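Local coordinates for protein PHB depolymerase (Penicillium funiculosum, PDB 2D81) that probably depolymerises polyhydroxybutyrate by hydrolysing its ester bonds, and binds a trimer of (R)-3-hydroxybutyrate, at residues 21-26 with 48-53; 271-276 with 293-298. All coordinates share one frame; numbering follows the deposited sequence.

Contact 1. Residues 21-26 with 48-53; sequences GGYMAA and YDCARN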
loop_
_atom_site.group_PDB
_atom_site.type_symbol
_atom_site.label_atom_id
_atom_site.label_comp_id
_atom_site.label_asym_id
_atom_site.label_seq_id
_atom_site.Cartn_x
_atom_site.Cartn_y
_atom_site.Cartn_z
ATOM N N GLY A 21 3.580 3.191 -3.572
ATOM C CA GLY A 21 2.979 2.159 -2.743
ATOM C C GLY A 21 1.488 2.369 -2.553
ATOM O O GLY A 21 0.738 1.411 -2.336
ATOM N N GLY A 22 1.057 3.626 -2.631
ATOM C CA GLY A 22 -0.363 3.927 -2.582
ATOM C C GLY A 22 -1.048 3.545 -3.881
ATOM O O GLY A 22 -2.136 2.972 -3.876
ATOM N N TYR A 23 -0.410 3.870 -5.002
ATOM C CA TYR A 23 -0.889 3.407 -6.298
ATOM C C TYR A 23 -1.026 1.886 -6.276
ATOM O O TYR A 23 -2.065 1.351 -6.652
ATOM C CB TYR A 23 0.079 3.837 -7.409
ATOM C CG TYR A 23 -0.252 5.177 -8.038
ATOM C CD1 TYR A 23 -1.328 5.306 -8.914
ATOM C CD2 TYR A 23 0.510 6.312 -7.764
ATOM C CE1 TYR A 23 -1.638 6.531 -9.509
ATOM C CE2 TYR A 23 0.206 7.550 -8.352
ATOM C CZ TYR A 23 -0.869 7.645 -9.224
ATOM O OH TYR A 23 -1.178 8.853 -9.816
ATOM N N MET A 24 0.019 1.194 -5.829
ATOM C CA MET A 24 0.003 -0.267 -5.763
ATOM C C MET A 24 -1.077 -0.791 -4.814
ATOM O O MET A 24 -1.738 -1.782 -5.113
ATOM C CB MET A 24 1.385 -0.792 -5.336
ATOM C CG MET A 24 1.504 -2.317 -5.226
ATOM S SD MET A 24 1.045 -3.227 -6.726
ATOM C CE MET A 24 2.516 -3.005 -7.739
ATOM N N ALA A 25 -1.265 -0.129 -3.675
ATOM C CA ALA A 25 -2.306 -0.545 -2.740
ATOM C C ALA A 25 -3.670 -0.532 -3.424
ATOM O O ALA A 25 -4.457 -1.467 -3.279
ATOM C CB ALA A 25 -2.320 0.369 -1.517
ATOM N N ALA A 26 -3.947 0.529 -4.174
ATOM C CA ALA A 26 -5.201 0.612 -4.919
ATOM C C ALA A 26 -5.260 -0.443 -6.021
ATOM O O ALA A 26 -6.320 -1.004 -6.290
ATOM C CB ALA A 26 -5.370 2.007 -5.516
ATOM N N TYR A 48 -6.529 4.032 -10.040
ATOM C CA TYR A 48 -6.283 2.716 -10.607
ATOM C C TYR A 48 -6.137 2.816 -12.129
ATOM O O TYR A 48 -7.020 3.340 -12.805
ATOM C CB TYR A 48 -7.445 1.784 -10.267
ATOM C CG TYR A 48 -7.339 0.444 -10.947
ATOM C CD1 TYR A 48 -6.500 -0.553 -10.444
ATOM C CD2 TYR A 48 -8.028 0.194 -12.131
ATOM C CE1 TYR A 48 -6.350 -1.766 -11.105
ATOM C CE2 TYR A 48 -7.884 -1.014 -12.804
ATOM C CZ TYR A 48 -7.044 -1.986 -12.289
ATOM O OH TYR A 48 -6.875 -3.161 -12.974
ATOM N N ASP A 49 -5.020 2.310 -12.651
ATOM C CA ASP A 49 -4.752 2.261 -14.094
ATOM C C ASP A 49 -4.453 3.655 -14.648
ATOM O O ASP A 49 -4.547 3.883 -15.853
ATOM C CB ASP A 49 -5.949 1.650 -14.848
ATOM C CG ASP A 49 -5.550 1.003 -16.177
ATOM O OD1 ASP A 49 -6.174 1.314 -17.214
ATOM O OD2 ASP A 49 -4.623 0.166 -16.182
ATOM N N CYS A 50 -4.074 4.577 -13.767
ATOM C CA CYS A 50 -3.869 5.970 -14.165
ATOM C C CYS A 50 -2.915 6.098 -15.352
ATOM O O CYS A 50 -3.172 6.854 -16.289
ATOM C CB CYS A 50 -3.324 6.796 -12.991
ATOM S SG CYS A 50 -3.473 8.596 -13.274
ATOM N N ALA A 51 -1.813 5.355 -15.314
ATOM C CA ALA A 51 -0.713 5.599 -16.239
ATOM C C ALA A 51 -0.733 4.718 -17.484
ATOM O O ALA A 51 0.245 4.681 -18.230
ATOM C CB ALA A 51 0.622 5.433 -15.514
ATOM N N ARG A 52 -1.833 4.007 -17.719
ATOM C CA ARG A 52 -1.863 3.091 -18.855
ATOM C C ARG A 52 -2.033 3.825 -20.180
ATOM O O ARG A 52 -1.388 3.474 -21.170
ATOM C CB ARG A 52 -2.977 2.048 -18.700
ATOM C CG ARG A 52 -2.964 0.995 -19.812
ATOM C CD ARG A 52 -4.084 -0.022 -19.663
ATOM N NE ARG A 52 -3.855 -0.969 -18.572
ATOM C CZ ARG A 52 -3.216 -2.130 -18.701
ATOM N NH1 ARG A 52 -3.064 -2.920 -17.649
ATOM N NH2 ARG A 52 -2.740 -2.509 -19.882
ATOM N N ASN A 53 -2.892 4.842 -20.202
ATOM C CA ASN A 53 -3.213 5.522 -21.456
ATOM C C ASN A 53 -2.954 7.026 -21.444
ATOM O O ASN A 53 -3.355 7.741 -22.366
ATOM C CB ASN A 53 -4.671 5.252 -21.844
ATOM C CG ASN A 53 -4.938 3.783 -22.105
ATOM O OD1 ASN A 53 -5.520 3.085 -21.276
ATOM N ND2 ASN A 53 -4.499 3.302 -23.262
#
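Y23 reaches from helix 20-31 to C50, where CE1 of its ring meets the C50 methylene obliquely, 3.9 Å from CB of C50. Further out along the same ring, OH of Y23 passes 4.2 Å from SG of C50. The sulfur stands anti to its backbone N (chi1 -164°) and continues into the disulfide with C59, whose carbonyl oxygen is hydrogen-bonded to the Y23 hydroxyl, so the same disulfide-linked pair is touched at C50 and hydrogen-bonded at C59. One turn further along the helix, A26 meets Y48 more loosely, CD1 of Y48 lying 4.2 Å from the carbonyl O of A26. The helix follows strand 13-18, consistent with the nucleophile elbow of the alpha/beta-hydrolase fold, and 48-53 belongs to the long loop after strand 39-43. Y23 also stacks on W287, and its side chain lies about 4 Å from the bound ligand, which places this contact next to the pocket that W287 helps to line. Behind these touching groups, residues 49 to 52 form a type I turn clasped by a salt bridge: the N-H of R52 NE meets the syn lone pair of D49 OD2 over 2.8 Å at 163°, the acceptor lying close to the guanidinium plane. Helix 68-77 packs on the Y48 side chain through M74 and W77, and the Y48 hydroxyl is hydrogen-bonded to the backbone O of D296.

Contact 2. Residues 271-276 with 293-298; sequences AIWNGG and SNADQI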
loop_
_atom_site.group_PDB
_atom_site.type_symbol
_atom_site.label_atom_id
_atom_site.label_comp_id
_atom_site.label_asym_id
_atom_site.label_seq_id
_atom_site.Cartn_x
_atom_site.Cartn_y
_atom_site.Cartn_z
ATOM N N ALA A 271 10.398 -0.915 -21.361
ATOM C CA ALA A 271 9.245 -0.349 -22.048
ATOM C C ALA A 271 8.100 -0.278 -21.045
ATOM O O ALA A 271 7.856 -1.234 -20.307
ATOM C CB ALA A 271 8.855 -1.225 -23.230
ATOM N N ILE A 272 7.407 0.853 -21.000
ATOM C CA ILE A 272 6.270 0.982 -20.095
ATOM C C ILE A 272 4.977 1.136 -20.886
ATOM O O ILE A 272 4.991 1.080 -22.118
ATOM C CB ILE A 272 6.444 2.179 -19.127
ATOM C CG1 ILE A 272 6.744 3.461 -19.906
ATOM C CG2 ILE A 272 7.564 1.883 -18.142
ATOM C CD1 ILE A 272 6.775 4.707 -19.024
ATOM N N TRP A 273 3.857 1.312 -20.186
ATOM C CA TRP A 273 2.558 1.322 -20.853
ATOM C C TRP A 273 2.471 2.313 -22.009
ATOM O O TRP A 273 1.957 1.978 -23.077
ATOM C CB TRP A 273 1.431 1.617 -19.859
ATOM C CG TRP A 273 0.971 0.416 -19.088
ATOM C CD1 TRP A 273 0.840 -0.862 -19.557
ATOM C CD2 TRP A 273 0.512 0.392 -17.730
ATOM N NE1 TRP A 273 0.326 -1.678 -18.576
ATOM C CE2 TRP A 273 0.116 -0.933 -17.445
ATOM C CE3 TRP A 273 0.395 1.363 -16.727
ATOM C CZ2 TRP A 273 -0.390 -1.313 -16.196
ATOM C CZ3 TRP A 273 -0.111 0.987 -15.486
ATOM C CH2 TRP A 273 -0.496 -0.342 -15.233
ATOM N N ASN A 274 2.962 3.530 -21.801
ATOM C CA ASN A 274 2.940 4.529 -22.865
ATOM C C ASN A 274 4.026 5.575 -22.656
ATOM O O ASN A 274 4.456 5.821 -21.528
ATOM C CB ASN A 274 1.567 5.208 -22.924
ATOM C CG ASN A 274 1.384 6.254 -21.840
ATOM O OD1 ASN A 274 1.796 7.406 -21.994
ATOM N ND2 ASN A 274 0.776 5.855 -20.730
ATOM N N GLY A 275 4.473 6.183 -23.750
ATOM C CA GLY A 275 5.487 7.217 -23.656
ATOM C C GLY A 275 6.905 6.697 -23.802
ATOM O O GLY A 275 7.865 7.449 -23.630
ATOM N N GLY A 276 7.044 5.410 -24.107
ATOM C CA GLY A 276 8.359 4.860 -24.387
ATOM C C GLY A 276 8.947 3.977 -23.300
ATOM O O GLY A 276 8.395 2.927 -22.972
ATOM N N SER A 293 2.648 -5.682 -19.055
ATOM C CA SER A 293 1.459 -4.942 -19.444
ATOM C C SER A 293 0.308 -5.137 -18.460
ATOM O O SER A 293 -0.625 -4.343 -18.435
ATOM C CB SER A 293 1.016 -5.369 -20.846
ATOM O OG SER A 293 0.825 -6.770 -20.908
ATOM N N ASN A 294 0.378 -6.192 -17.653
ATOM C CA ASN A 294 -0.681 -6.495 -16.689
ATOM C C ASN A 294 -0.325 -6.103 -15.256
ATOM O O ASN A 294 -0.832 -6.696 -14.304
ATOM C CB ASN A 294 -1.017 -7.986 -16.725
ATOM C CG ASN A 294 0.217 -8.857 -16.708
ATOM O OD1 ASN A 294 1.173 -8.584 -15.980
ATOM N ND2 ASN A 294 0.205 -9.916 -17.510
ATOM N N ALA A 295 0.536 -5.100 -15.105
ATOM C CA ALA A 295 1.007 -4.677 -13.786
ATOM C C ALA A 295 -0.111 -4.443 -12.770
ATOM O O ALA A 295 0.066 -4.710 -11.580
ATOM C CB ALA A 295 1.858 -3.412 -13.917
ATOM N N ASP A 296 -1.253 -3.932 -13.229
ATOM C CA ASP A 296 -2.353 -3.633 -12.317
ATOM C C ASP A 296 -3.542 -4.579 -12.468
ATOM O O ASP A 296 -4.649 -4.280 -12.016
ATOM C CB ASP A 296 -2.805 -2.171 -12.481
ATOM C CG ASP A 296 -3.426 -1.878 -13.841
ATOM O OD1 ASP A 296 -3.293 -2.693 -14.779
ATOM O OD2 ASP A 296 -4.047 -0.802 -13.972
ATOM N N GLN A 297 -3.300 -5.734 -13.080
ATOM C CA GLN A 297 -4.341 -6.745 -13.252
ATOM C C GLN A 297 -3.927 -8.042 -12.562
ATOM O O GLN A 297 -2.775 -8.202 -12.164
ATOM C CB GLN A 297 -4.578 -7.001 -14.743
ATOM C CG GLN A 297 -4.968 -5.745 -15.524
ATOM C CD GLN A 297 -4.942 -5.957 -17.028
ATOM O OE1 GLN A 297 -3.960 -6.451 -17.576
ATOM N NE2 GLN A 297 -6.021 -5.573 -17.703
ATOM N N ILE A 298 -4.871 -8.962 -12.411
ATOM C CA ILE A 298 -4.549 -10.276 -11.874
ATOM C C ILE A 298 -3.378 -10.852 -12.673
ATOM O O ILE A 298 -3.379 -10.815 -13.902
ATOM C CB ILE A 298 -5.778 -11.219 -11.965
ATOM C CG1 ILE A 298 -6.899 -10.683 -11.065
ATOM C CG2 ILE A 298 -5.390 -12.638 -11.540
ATOM C CD1 ILE A 298 -8.275 -11.325 -11.303
#
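The indole of W273 presents its N-H edge to the backbone of S293, while A295 and D296 both approach its six-membered ring obliquely. NE1 donates to O of S293 over 2.8 Å at 161°; the acceptor lies in the ring plane, but the donor sits above the carbonyl plane, with a C=O...N angle of 111°. Next to this bond, CB of A295 packs 3.8 Å from CZ2 of W273. The carboxylate of D296 is turned 53° from the indole, its CG 3.6 Å from CH2 of W273; a chi1 of 66°, with CG between the backbone N and the carbonyl carbon, lays the carboxylate against the ring. Both segments are loops, 271-276 joining the strands of the hairpin 269-271/277-280 and 293-298 making a type I turn from N294 to Q297 before helix 301-314. Were W273 replaced by an alanine, the S293 carbonyl would probably keep R52 but lose its indole donor, and a gap would open beside A295 and D296. NH1 of R52 bonds to both S293 O and D296 OD1; shared with D49, this guanidinium probably offsets the carboxylate charge gathered beside the indole.

How the contacts relate
Contact 1 is wholly buried and nearer the centre of the chain, joining helix 20-31 to a loop; contact 2 lies farther out, partly exposed, and joins two loops. The inner one relies on apolar and disulfide-backed packing, the outer on an indole hydrogen bond beside a charged cluster. Their centres are 10 Å apart, and loop 48-53 is the element that links them, NH2 of R52 packing 3.4 Å from NE1 of W273. OD2 of D49 and OD2 of D296 come within 2.5 Å of each other, a closeness that may mean a shared proton. The Y23 side chain comes within about 4 Å of the ligand, the W273 side chain only to about 10 Å.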